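Local structure of carboxylesterase (Ferroplasma acidiphilum, 3WJ2) at residues Y131-H135 against T174-A178; C166-R170 against D236-P241; Y184-D190 against D251-E257. The protein probably hydrolyses carboxylic esters as an alpha/beta-hydrolase-fold carboxylesterase from an acid-loving archaeon. All coordinates share one frame; numbering follows the deposited sequence.

Contact 1 of 3, residues Y131-H135 against T174-A178; sequences YDSFH and TEMPA
Phe134 and Pro177 form the tight half of this contact, a CH-pi pair in which the proline CG sits over the middle of one face of the phenyl ring. CG of Pro177 is 3.8 Å from the centroid of the Phe134 ring and 13° off its normal, so the pyrrolidine lies almost squarely over the ring. The phenyl ring reaches that place because CG of Phe134 stands anti to the backbone N (chi1 165°), which carries it from the helix toward residues 174-178. CZ of Phe134 approaches the backbone as well, lying 3.4 Å from Pro177 N, while the carbonyl oxygen of Glu175 meets the ring at its edge, near the ring plane. This half is buried: Leu80, Tyr82, Ile150 and Val152 of the central sheet also touch Phe134. The arrangement belongs to the layered alpha/beta-hydrolase fold, where helix 125-139 packs beside the sheet and residues 174-178 join helix 157-172 to strand 180-183.

Toward solvent the chemistry turns polar. The His135 imidazole lies with one face over CD2 of Phe134 and presents an edge to Thr174, whose OG1 is 3.2 Å from CE1 of His135, close but without a clear hydrogen bond. OG1 of Thr174 already donates to Glu175 O at 3.1 Å, from above the carbonyl plane. The looser parts are two. Tyr131 adds a slight touch, its OH coming 3.5 Å from CG2 of Thr174, and its ring makes a cation-pi contact with Lys168 of helix 157-172. Farthest out, the Glu175 carboxylate does not touch His135; a water between them lies 2.7 Å from ND1 of His135 and donates a longer bond of 3.3 Å to OE1 of Glu175.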
ATOM      1  N   TYR B 131      -4.601  19.414  28.986  1.00 11.50           N
ATOM      2  CA  TYR B 131      -3.629  20.482  29.084  1.00 11.94           C
ATOM      3  C   TYR B 131      -3.514  21.059  30.464  1.00 12.31           C
ATOM      4  O   TYR B 131      -2.376  21.200  30.999  1.00 12.54           O
ATOM      5  CB  TYR B 131      -4.081  21.569  28.145  1.00 11.29           C
ATOM      6  CG  TYR B 131      -3.187  22.826  28.168  1.00 14.26           C
ATOM      7  CD1 TYR B 131      -2.051  22.893  27.369  1.00 15.31           C
ATOM      8  CD2 TYR B 131      -3.539  23.951  28.964  1.00 18.17           C
ATOM      9  CE1 TYR B 131      -1.252  24.057  27.328  1.00 18.19           C
ATOM     10  CE2 TYR B 131      -2.739  25.151  28.913  1.00 19.48           C
ATOM     11  CZ  TYR B 131      -1.615  25.152  28.104  1.00 21.04           C
ATOM     12  OH  TYR B 131      -0.785  26.287  28.007  1.00 20.76           O
ATOM     13  N   ASP B 132      -4.673  21.293  31.079  1.00 11.27           N
ATOM     14  CA  ASP B 132      -4.666  21.841  32.447  1.00 12.57           C
ATOM     15  C   ASP B 132      -4.106  20.843  33.450  1.00 12.76           C
ATOM     16  O   ASP B 132      -3.362  21.283  34.372  1.00 13.59           O
ATOM     17  CB  ASP B 132      -6.064  22.304  32.855  1.00 11.62           C
ATOM     18  CG  ASP B 132      -6.511  23.542  32.093  1.00 17.50           C
ATOM     19  OD1 ASP B 132      -5.697  24.341  31.503  1.00 16.58           O
ATOM     20  OD2 ASP B 132      -7.732  23.782  32.117  1.00 17.96           O
ATOM     21  N   SER B 133      -4.377  19.514  33.294  1.00 11.51           N
ATOM     22  CA  SER B 133      -3.850  18.590  34.291  1.00 11.31           C
ATOM     23  C   SER B 133      -2.331  18.493  34.199  1.00 12.57           C
ATOM     24  O   SER B 133      -1.648  18.310  35.191  1.00 14.21           O
ATOM     25  CB  SER B 133      -4.527  17.172  34.282  1.00 13.52           C
ATOM     26  OG  SER B 133      -4.332  16.575  32.985  1.00 13.99           O
ATOM     27  N   PHE B 134      -1.757  18.572  32.938  1.00 11.45           N
ATOM     28  CA  PHE B 134      -0.334  18.531  32.770  1.00 10.43           C
ATOM     29  C   PHE B 134       0.272  19.724  33.533  1.00 11.87           C
ATOM     30  O   PHE B 134       1.223  19.524  34.272  1.00 12.46           O
ATOM     31  CB  PHE B 134       0.032  18.544  31.247  1.00 11.45           C
ATOM     32  CG  PHE B 134       1.501  18.859  31.052  1.00 10.53           C
ATOM     33  CD1 PHE B 134       2.477  17.946  31.471  1.00 11.78           C
ATOM     34  CD2 PHE B 134       1.898  20.147  30.609  1.00 11.44           C
ATOM     35  CE1 PHE B 134       3.869  18.260  31.389  1.00 14.66           C
ATOM     36  CE2 PHE B 134       3.286  20.433  30.557  1.00 14.17           C
ATOM     37  CZ  PHE B 134       4.229  19.515  30.978  1.00 15.54           C
ATOM     38  N   HIS B 135      -0.311  20.891  33.278  1.00 12.37           N
ATOM     39  CA  HIS B 135       0.297  22.069  33.937  1.00 15.04           C
ATOM     40  C   HIS B 135       0.092  22.038  35.415  1.00 14.65           C
ATOM     41  O   HIS B 135       1.012  22.452  36.188  1.00 16.77           O
ATOM     42  CB  HIS B 135      -0.187  23.358  33.262  1.00 14.41           C
ATOM     43  CG  HIS B 135       0.486  23.623  31.953  1.00 14.03           C
ATOM     44  ND1 HIS B 135       1.824  23.966  31.838  1.00 17.94           N
ATOM     45  CD2 HIS B 135       0.032  23.448  30.690  1.00 16.68           C
ATOM     46  CE1 HIS B 135       2.125  24.081  30.553  1.00 18.76           C
ATOM     47  NE2 HIS B 135       1.048  23.794  29.831  1.00 17.09           N
ATOM     48  N   THR B 174       4.864  27.618  26.859  1.00 21.63           N
ATOM     49  CA  THR B 174       4.837  27.258  28.200  1.00 23.15           C
ATOM     50  C   THR B 174       5.725  26.045  28.372  1.00 22.92           C
ATOM     51  O   THR B 174       6.380  25.570  27.406  1.00 27.76           O
ATOM     52  CB  THR B 174       3.411  26.777  28.620  1.00 23.75           C
ATOM     53  OG1 THR B 174       3.089  25.584  27.847  1.00 26.79           O
ATOM     54  CG2 THR B 174       2.352  27.810  28.362  1.00 27.86           C
ATOM     55  N   GLU B 175       5.819  25.618  29.613  1.00 22.82           N
ATOM     56  CA  GLU B 175       6.500  24.356  29.957  1.00 21.54           C
ATOM     57  C   GLU B 175       5.964  23.251  29.020  1.00 18.61           C
ATOM     58  O   GLU B 175       4.765  23.181  28.737  1.00 19.77           O
ATOM     59  CB  GLU B 175       6.260  23.991  31.401  1.00 22.20           C
ATOM     60  CG  GLU B 175       7.199  22.836  31.803  1.00 26.95           C
ATOM     61  CD  GLU B 175       7.148  22.395  33.256  1.00 33.46           C
ATOM     62  OE1 GLU B 175       6.576  23.095  34.135  1.00 39.62           O
ATOM     63  OE2 GLU B 175       7.723  21.319  33.521  1.00 33.22           O
ATOM     64  N   MET B 176       6.860  22.435  28.493  1.00 20.46           N
ATOM     65  CA  MET B 176       6.389  21.451  27.541  1.00 19.19           C
ATOM     66  C   MET B 176       6.674  20.068  28.232  1.00 17.07           C
ATOM     67  O   MET B 176       7.644  19.880  28.978  1.00 16.38           O
ATOM     68  CB  MET B 176       7.185  21.682  26.165  1.00 23.54           C
ATOM     69  CG  MET B 176       6.578  22.945  25.086  1.00 17.33           C
ATOM     70  SD  MET B 176       6.975  21.872  23.677  1.00 37.32           S
ATOM     71  CE  MET B 176       5.538  20.879  24.091  1.00 20.24           C
ATOM     72  N   PRO B 177       5.808  19.052  27.971  1.00 13.96           N
ATOM     73  CA  PRO B 177       6.178  17.695  28.424  1.00 12.87           C
ATOM     74  C   PRO B 177       7.502  17.178  27.870  1.00 12.92           C
ATOM     75  O   PRO B 177       7.936  17.636  26.782  1.00 12.93           O
ATOM     76  CB  PRO B 177       5.037  16.838  27.860  1.00 12.99           C
ATOM     77  CG  PRO B 177       3.883  17.799  27.662  1.00 12.32           C
ATOM     78  CD  PRO B 177       4.562  19.053  27.168  1.00 14.67           C
ATOM     79  N   ALA B 178       8.141  16.225  28.592  1.00 13.10           N
ATOM     80  CA  ALA B 178       9.436  15.721  28.222  1.00 12.71           C
ATOM     81  C   ALA B 178       9.377  14.797  26.985  1.00 13.26           C
ATOM     82  O   ALA B 178      10.353  14.671  26.293  1.00 13.22           O
ATOM     83  CB  ALA B 178      10.041  14.968  29.408  1.00 13.81           C
TER
HETATM   84  O   HOH W   1       3.553  24.382  33.848  1.00 34.65           O

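Contact 2 of 3, residues C166-R170 against D236-P241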
ATOM      1  N   CYS B 166       0.452  19.073  23.607  1.00 11.74           N
ATOM      2  CA  CYS B 166       1.841  19.469  23.285  1.00 12.50           C
ATOM      3  C   CYS B 166       1.804  20.627  22.321  1.00 13.22           C
ATOM      4  O   CYS B 166       2.571  21.585  22.515  1.00 14.61           O
ATOM      5  CB  CYS B 166       2.633  18.345  22.684  1.00 10.22           C
ATOM      6  SG  CYS B 166       2.965  17.065  23.992  1.00 12.73           S
ATOM      7  N   LEU B 167       0.911  20.576  21.356  1.00 13.31           N
ATOM      8  CA  LEU B 167       0.814  21.683  20.371  1.00 14.04           C
ATOM      9  C   LEU B 167       0.446  22.974  21.105  1.00 14.64           C
ATOM     10  O   LEU B 167       0.983  24.061  20.813  1.00 14.74           O
ATOM     11  CB  LEU B 167      -0.326  21.415  19.382  1.00 12.79           C
ATOM     12  CG  LEU B 167       0.082  20.527  18.247  1.00 17.12           C
ATOM     13  CD1 LEU B 167      -1.129  20.172  17.434  1.00 19.99           C
ATOM     14  CD2 LEU B 167       1.130  21.321  17.224  1.00 19.37           C
ATOM     15  N   LYS B 168      -0.477  22.915  22.064  1.00 13.17           N
ATOM     16  CA  LYS B 168      -0.856  24.178  22.766  1.00 14.19           C
ATOM     17  C   LYS B 168       0.283  24.680  23.674  1.00 14.04           C
ATOM     18  O   LYS B 168       0.508  25.941  23.809  1.00 14.49           O
ATOM     19  CB  LYS B 168      -2.161  23.946  23.578  1.00 12.90           C
ATOM     20  CG  LYS B 168      -2.584  25.273  24.284  1.00 13.68           C
ATOM     21  CD  LYS B 168      -3.957  25.233  24.924  1.00 14.63           C
ATOM     22  CE  LYS B 168      -4.059  26.501  25.907  1.00 15.76           C
ATOM     23  NZ  LYS B 168      -5.579  26.483  26.283  1.00 20.75           N
ATOM     24  N   CYS B 169       1.026  23.799  24.339  1.00 14.29           N
ATOM     25  CA  CYS B 169       2.237  24.191  25.114  1.00 13.09           C
ATOM     26  C   CYS B 169       3.185  24.892  24.173  1.00 16.63           C
ATOM     27  O   CYS B 169       3.688  25.994  24.558  1.00 18.15           O
ATOM     28  CB  CYS B 169       2.977  22.967  25.733  1.00 13.91           C
ATOM     29  SG  CYS B 169       2.014  22.151  27.043  1.00 15.66           S
ATOM     30  N   ARG B 170       3.298  24.386  22.960  1.00 15.89           N
ATOM     31  CA  ARG B 170       4.303  24.975  22.021  1.00 16.76           C
ATOM     32  C   ARG B 170       3.799  26.350  21.649  1.00 19.22           C
ATOM     33  O   ARG B 170       4.611  27.389  21.712  1.00 21.04           O
ATOM     34  CB  ARG B 170       4.460  23.991  20.837  1.00 16.76           C
ATOM     35  CG  ARG B 170       5.660  24.286  19.849  1.00 16.63           C
ATOM     36  CD  ARG B 170       5.322  25.462  18.957  1.00 18.75           C
ATOM     37  NE  ARG B 170       4.019  25.388  18.255  1.00 18.58           N
ATOM     38  CZ  ARG B 170       3.735  24.581  17.225  1.00 21.47           C
ATOM     39  NH1 ARG B 170       4.688  23.767  16.741  1.00 22.67           N
ATOM     40  NH2 ARG B 170       2.530  24.607  16.673  1.00 22.87           N
ATOM     41  N   ASP B 236       2.428  24.064  11.782  1.00 23.30           N
ATOM     42  CA  ASP B 236       3.803  24.082  12.191  1.00 21.44           C
ATOM     43  C   ASP B 236       3.985  22.985  13.259  1.00 19.98           C
ATOM     44  O   ASP B 236       3.236  22.986  14.260  1.00 19.55           O
ATOM     45  CB  ASP B 236       4.115  25.444  12.830  1.00 22.68           C
ATOM     46  CG  ASP B 236       5.533  25.537  13.402  1.00 27.35           C
ATOM     47  OD1 ASP B 236       6.360  24.706  13.063  1.00 26.87           O
ATOM     48  OD2 ASP B 236       5.865  26.532  14.114  1.00 35.28           O
ATOM     49  N   PHE B 237       4.932  22.068  13.023  1.00 18.75           N
ATOM     50  CA  PHE B 237       5.284  21.053  14.027  1.00 18.81           C
ATOM     51  C   PHE B 237       6.597  21.263  14.739  1.00 20.03           C
ATOM     52  O   PHE B 237       7.038  20.383  15.480  1.00 20.14           O
ATOM     53  CB  PHE B 237       5.144  19.699  13.354  1.00 15.99           C
ATOM     54  CG  PHE B 237       3.753  19.463  12.868  1.00 15.34           C
ATOM     55  CD1 PHE B 237       2.728  19.080  13.800  1.00 18.12           C
ATOM     56  CD2 PHE B 237       3.434  19.575  11.560  1.00 16.64           C
ATOM     57  CE1 PHE B 237       1.420  18.886  13.341  1.00 17.91           C
ATOM     58  CE2 PHE B 237       2.201  19.400  11.072  1.00 18.63           C
ATOM     59  CZ  PHE B 237       1.120  19.006  11.973  1.00 17.40           C
ATOM     60  N   SER B 238       7.237  22.453  14.585  1.00 17.78           N
ATOM     61  CA  SER B 238       8.464  22.750  15.277  1.00 21.14           C
ATOM     62  C   SER B 238       8.354  22.767  16.756  1.00 18.60           C
ATOM     63  O   SER B 238       7.311  23.209  17.309  1.00 20.14           O
ATOM     64  CB  SER B 238       8.906  24.213  14.891  1.00 21.94           C
ATOM     65  OG  SER B 238       8.915  24.313  13.506  1.00 30.20           O
ATOM     66  N   ASN B 239       9.436  22.378  17.423  1.00 18.37           N
ATOM     67  CA  ASN B 239       9.616  22.625  18.795  1.00 18.42           C
ATOM     68  C   ASN B 239       8.593  21.881  19.656  1.00 18.30           C
ATOM     69  O   ASN B 239       8.384  22.220  20.820  1.00 21.55           O
ATOM     70  CB  ASN B 239       9.557  24.122  19.084  1.00 20.10           C
ATOM     71  CG  ASN B 239      10.691  24.855  18.331  1.00 26.73           C
ATOM     72  OD1 ASN B 239      11.832  24.379  18.378  1.00 32.34           O
ATOM     73  ND2 ASN B 239      10.376  25.924  17.599  1.00 29.10           N
ATOM     74  N   LEU B 240       8.103  20.788  19.097  1.00 18.57           N
ATOM     75  CA  LEU B 240       7.299  19.822  19.929  1.00 15.86           C
ATOM     76  C   LEU B 240       8.201  18.832  20.683  1.00 15.25           C
ATOM     77  O   LEU B 240       9.370  18.597  20.291  1.00 18.49           O
ATOM     78  CB  LEU B 240       6.375  19.055  18.995  1.00 13.55           C
ATOM     79  CG  LEU B 240       5.254  19.908  18.437  1.00 15.61           C
ATOM     80  CD1 LEU B 240       4.382  19.243  17.430  1.00 15.08           C
ATOM     81  CD2 LEU B 240       4.342  20.534  19.598  1.00 17.07           C
ATOM     82  N   PRO B 241       7.691  18.230  21.760  1.00 14.76           N
ATOM     83  CA  PRO B 241       8.454  17.224  22.481  1.00 13.70           C
ATOM     84  C   PRO B 241       8.781  15.962  21.667  1.00 13.20           C
ATOM     85  O   PRO B 241       8.031  15.607  20.770  1.00 12.34           O
ATOM     86  CB  PRO B 241       7.485  16.791  23.603  1.00 15.42           C
ATOM     87  CG  PRO B 241       6.445  17.938  23.737  1.00 16.35           C
ATOM     88  CD  PRO B 241       6.304  18.374  22.251  1.00 13.66           C
TER
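The guanidinium of Arg170 works through its edge, with Asp236 O and Ser238 O in or close to its plane, while one face lies beneath OD2 of Asp236. NH1 of Arg170 donates to Ser238 O at 2.7 Å, meeting a lone pair in the carbonyl plane. NH1 and NH2 of Arg170 both reach Asp236 O from the same face of that carbonyl, each at 3.0 Å, so one oxygen takes two N-H groups and the guanidinium's rotation is restrained. OD2 of Asp236 is 4.0 Å from NH1 of Arg170 and well above the plane, a long salt bridge of charges alone. Bends at chi2 (-75°) and chi3 (-51°) fold the arginine chain onto the loop. The loop is shaped by an Asx turn, Ser238 N donating to OD1 of Asp236, which also accepts from OG of Ser238, and by a type II turn from Phe237 to Leu240.

Alongside, CD2 of Leu240 packs on CB of Arg170 at 3.7 Å, and CG of Pro241 on SG of Cys166 at 3.6 Å. The contact joins helix 157-172 to the loop entering strand 243-248, with helix 254-266 packing on Leu167, Phe237 and Leu240, and Gln180 of strand 180-183 touching Cys166.

Contact 3 of 3, residues Y184-D190 against D251-E257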
ATOM      1  N   TYR B 184      -1.441   4.931  18.698  1.00  9.82           N
ATOM      2  CA  TYR B 184      -2.524   5.052  17.708  1.00  9.33           C
ATOM      3  C   TYR B 184      -3.583   6.149  18.013  1.00  8.70           C
ATOM      4  O   TYR B 184      -4.820   5.900  18.116  1.00  9.23           O
ATOM      5  CB  TYR B 184      -3.166   3.654  17.404  1.00  9.14           C
ATOM      6  CG  TYR B 184      -3.477   2.819  18.630  1.00  8.34           C
ATOM      7  CD1 TYR B 184      -4.700   2.981  19.241  1.00 10.45           C
ATOM      8  CD2 TYR B 184      -2.491   1.948  19.106  1.00  8.52           C
ATOM      9  CE1 TYR B 184      -4.982   2.125  20.381  1.00 10.70           C
ATOM     10  CE2 TYR B 184      -2.728   1.098  20.184  1.00 12.38           C
ATOM     11  CZ  TYR B 184      -3.953   1.246  20.775  1.00 11.19           C
ATOM     12  OH  TYR B 184      -4.226   0.441  21.938  1.00 12.02           O
ATOM     13  N   PRO B 185      -3.151   7.457  18.008  1.00  8.68           N
ATOM     14  CA  PRO B 185      -4.117   8.523  18.271  1.00  8.99           C
ATOM     15  C   PRO B 185      -5.113   8.745  17.071  1.00 12.32           C
ATOM     16  O   PRO B 185      -4.752   8.440  15.903  1.00 10.95           O
ATOM     17  CB  PRO B 185      -3.233   9.795  18.262  1.00  8.72           C
ATOM     18  CG  PRO B 185      -1.926   9.381  17.552  1.00  9.04           C
ATOM     19  CD  PRO B 185      -1.751   7.858  17.889  1.00  9.32           C
ATOM     20  N   SER B 186      -6.280   9.293  17.363  1.00 11.72           N
ATOM     21  CA  SER B 186      -7.141   9.899  16.326  1.00 14.45           C
ATOM     22  C   SER B 186      -6.440  11.282  16.077  1.00 17.45           C
ATOM     23  O   SER B 186      -5.910  11.921  17.021  1.00 20.38           O
ATOM     24  CB  SER B 186      -8.613   9.951  16.718  1.00 18.76           C
ATOM     25  OG  SER B 186      -8.657  10.533  18.048  1.00 20.16           O
ATOM     26  N   LEU B 187      -6.229  11.705  14.860  1.00 14.07           N
ATOM     27  CA  LEU B 187      -5.553  12.970  14.697  1.00 15.99           C
ATOM     28  C   LEU B 187      -6.202  13.920  13.658  1.00 18.80           C
ATOM     29  O   LEU B 187      -5.769  15.094  13.493  1.00 20.03           O
ATOM     30  CB  LEU B 187      -4.154  12.736  14.177  1.00 15.45           C
ATOM     31  CG  LEU B 187      -3.169  12.068  15.200  1.00 12.90           C
ATOM     32  CD1 LEU B 187      -1.934  11.523  14.374  1.00 12.96           C
ATOM     33  CD2 LEU B 187      -2.782  12.996  16.293  1.00 16.31           C
ATOM     34  N   ALA B 188      -6.958  13.337  12.756  1.00 21.50           N
ATOM     35  CA  ALA B 188      -7.381  14.070  11.528  1.00 22.36           C
ATOM     36  C   ALA B 188      -8.868  13.833  11.275  1.00 23.57           C
ATOM     37  O   ALA B 188      -9.502  12.809  11.695  1.00 20.00           O
ATOM     38  CB  ALA B 188      -6.539  13.569  10.289  1.00 23.15           C
ATOM     39  N   PRO B 189      -9.438  14.757  10.436  1.00 24.34           N
ATOM     40  CA  PRO B 189     -10.816  14.567  10.063  1.00 24.58           C
ATOM     41  C   PRO B 189     -10.899  13.550   8.944  1.00 21.41           C
ATOM     42  O   PRO B 189     -11.231  13.956   7.795  1.00 27.09           O
ATOM     43  CB  PRO B 189     -11.220  15.937   9.508  1.00 22.98           C
ATOM     44  CG  PRO B 189      -9.911  16.497   8.895  1.00 24.17           C
ATOM     45  CD  PRO B 189      -8.852  16.008   9.883  1.00 25.25           C
ATOM     46  N   ASP B 190     -10.888  12.259   9.240  1.00 22.58           N
ATOM     47  CA  ASP B 190     -10.659  11.248   8.080  1.00 19.39           C
ATOM     48  C   ASP B 190     -11.781  10.280   7.808  1.00 20.78           C
ATOM     49  O   ASP B 190     -12.051   9.360   8.605  1.00 21.45           O
ATOM     50  CB  ASP B 190      -9.335  10.537   8.374  1.00 17.19           C
ATOM     51  CG  ASP B 190      -8.942   9.523   7.295  1.00 17.73           C
ATOM     52  OD1 ASP B 190      -9.500   9.683   6.217  1.00 19.26           O
ATOM     53  OD2 ASP B 190      -8.067   8.669   7.609  1.00 14.79           O
ATOM     54  N   ASP B 251      -5.835  -0.993  10.844  1.00 12.09           N
ATOM     55  CA  ASP B 251      -6.583  -0.044  11.747  1.00 10.58           C
ATOM     56  C   ASP B 251      -6.937   1.135  10.854  1.00 11.39           C
ATOM     57  O   ASP B 251      -6.072   1.710  10.153  1.00 12.17           O
ATOM     58  CB  ASP B 251      -5.607   0.392  12.877  1.00  9.87           C
ATOM     59  CG  ASP B 251      -6.150   1.505  13.765  1.00  9.21           C
ATOM     60  OD1 ASP B 251      -7.163   2.121  13.577  1.00 11.30           O
ATOM     61  OD2 ASP B 251      -5.420   1.676  14.789  1.00 12.48           O
ATOM     62  N   PRO B 252      -8.211   1.528  10.808  1.00 11.27           N
ATOM     63  CA  PRO B 252      -8.586   2.704   9.962  1.00 12.64           C
ATOM     64  C   PRO B 252      -7.807   3.996  10.274  1.00 12.72           C
ATOM     65  O   PRO B 252      -7.617   4.857   9.410  1.00 15.50           O
ATOM     66  CB  PRO B 252     -10.079   2.868  10.142  1.00 12.92           C
ATOM     67  CG  PRO B 252     -10.410   2.039  11.417  1.00 15.14           C
ATOM     68  CD  PRO B 252      -9.352   1.028  11.620  1.00 12.92           C
ATOM     69  N   LEU B 253      -7.356   4.163  11.541  1.00 12.41           N
ATOM     70  CA  LEU B 253      -6.655   5.371  11.960  1.00 11.81           C
ATOM     71  C   LEU B 253      -5.179   5.429  11.576  1.00 10.13           C
ATOM     72  O   LEU B 253      -4.487   6.387  11.874  1.00 12.69           O
ATOM     73  CB  LEU B 253      -6.691   5.491  13.514  1.00 12.68           C
ATOM     74  CG  LEU B 253      -8.092   5.677  13.987  1.00 18.37           C
ATOM     75  CD1 LEU B 253      -8.053   6.115  15.525  1.00 24.01           C
ATOM     76  CD2 LEU B 253      -9.005   6.546  13.221  1.00 20.04           C
ATOM     77  N   ARG B 254      -4.615   4.364  10.969  1.00  9.96           N
ATOM     78  CA  ARG B 254      -3.199   4.205  10.783  1.00 11.68           C
ATOM     79  C   ARG B 254      -2.578   5.278   9.855  1.00 11.73           C
ATOM     80  O   ARG B 254      -1.524   5.815  10.171  1.00 11.15           O
ATOM     81  CB  ARG B 254      -2.961   2.811  10.142  1.00 10.86           C
ATOM     82  CG  ARG B 254      -1.481   2.479   9.813  1.00  9.49           C
ATOM     83  CD  ARG B 254      -1.427   1.254   8.869  1.00 11.36           C
ATOM     84  NE  ARG B 254      -1.749   1.741   7.538  1.00 12.50           N
ATOM     85  CZ  ARG B 254      -1.874   0.892   6.505  1.00 16.19           C
ATOM     86  NH1 ARG B 254      -1.912  -0.435   6.704  1.00 14.55           N
ATOM     87  NH2 ARG B 254      -2.114   1.385   5.291  1.00 16.63           N
ATOM     88  N   ASP B 255      -3.164   5.469   8.679  1.00 13.08           N
ATOM     89  CA  ASP B 255      -2.394   6.340   7.700  1.00 13.25           C
ATOM     90  C   ASP B 255      -2.145   7.798   8.227  1.00 12.17           C
ATOM     91  O   ASP B 255      -0.996   8.270   8.163  1.00 12.88           O
ATOM     92  CB  ASP B 255      -3.043   6.383   6.334  1.00 14.03           C
ATOM     93  CG  ASP B 255      -2.838   5.035   5.527  1.00 13.94           C
ATOM     94  OD1 ASP B 255      -2.008   4.212   5.924  1.00 15.45           O
ATOM     95  OD2 ASP B 255      -3.527   4.886   4.501  1.00 14.92           O
ATOM     96  N   PRO B 256      -3.175   8.451   8.811  1.00 13.29           N
ATOM     97  CA  PRO B 256      -2.856   9.782   9.373  1.00 13.68           C
ATOM     98  C   PRO B 256      -1.790   9.770  10.464  1.00 14.15           C
ATOM     99  O   PRO B 256      -1.014  10.738  10.599  1.00 11.24           O
ATOM    100  CB  PRO B 256      -4.242  10.286   9.906  1.00 12.26           C
ATOM    101  CG  PRO B 256      -5.299   9.506   9.067  1.00 16.35           C
ATOM    102  CD  PRO B 256      -4.605   8.120   8.963  1.00 14.28           C
ATOM    103  N   GLU B 257      -1.719   8.673  11.250  1.00 10.48           N
ATOM    104  CA  GLU B 257      -0.682   8.625  12.246  1.00 10.81           C
ATOM    105  C   GLU B 257       0.696   8.563  11.689  1.00 10.13           C
ATOM    106  O   GLU B 257       1.658   9.036  12.259  1.00 11.06           O
ATOM    107  CB  GLU B 257      -0.938   7.353  13.167  1.00 10.37           C
ATOM    108  CG  GLU B 257      -2.261   7.489  13.941  1.00 10.98           C
ATOM    109  CD  GLU B 257      -2.734   6.139  14.447  1.00  9.41           C
ATOM    110  OE1 GLU B 257      -2.047   5.156  14.124  1.00 10.27           O
ATOM    111  OE2 GLU B 257      -3.837   6.132  15.120  1.00 11.13           O
TER
HETATM  112  O   HOH W   2      -5.301   8.871  12.964  1.00 18.86           O
HETATM  113  O   HOH W   3      -8.256   7.508   9.859  1.00 17.00           O
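Glu257 presses its carboxylate against the backbone of Tyr184 and Pro185, with OE2 only 2.6 Å from Pro185 O. A separation this short is consistent with a protonated Glu257 side chain sharing its proton with the carbonyl. The glutamate chain runs extended beyond CG (chi2 161°), which brings OE2 of Glu257 to 3.4 Å from CB of Tyr184. Apolar packing surrounds this: CD1 of Leu187 lies 3.8 Å from CA of Glu257, CB of Ala188 meets CB of Pro256 at 4.0 Å, and CD1 of Leu253 rests against Ser186.

Water forms the next shell. One donates to Pro185 O and Leu253 O; another to OD2 of Asp190 and Pro252 O, while Ser193 also bonds that carboxylate oxygen. Farther back, OD1 of Asp251 accepts from Leu253 N at 2.9 Å, a capping bond that shapes the turn into the helix. Asp251 beside His281, with Tyr184 against the Gly154-Ser156-Gly158 nucleophile-elbow pattern, is consistent with the acid and base of an alpha/beta-hydrolase catalytic triad.

The contact joins the loop leaving strand 180-183 to the start of helix 254-266, beside strand 243-248 and helix 194-198; Phe192 of a second subunit packs on Ala188 and Pro256.

Overall arrangement
Contacts 1 and 2 are neighbours, their centres about 11 Å apart, and are joined by a probable hydrogen bond from Thr174 N to Cys169 O. Both involve helix 157-172: contact 2 directly, contact 1 through the loop that follows it. Each is partly buried, with an apolar inner part and a polar outer one, but contact 1 uses an aromatic-proline pair and a water, whereas contact 2 relies on charged N-H groups bound to loop carbonyls. Contact 3 is more deeply buried, its centre about 19 Å from that of contact 2, and lies at the opposite ends of strands 180-183 and 243-248. There a buried acid group, bridging waters and, at one edge, Phe192 of a second subunit take part.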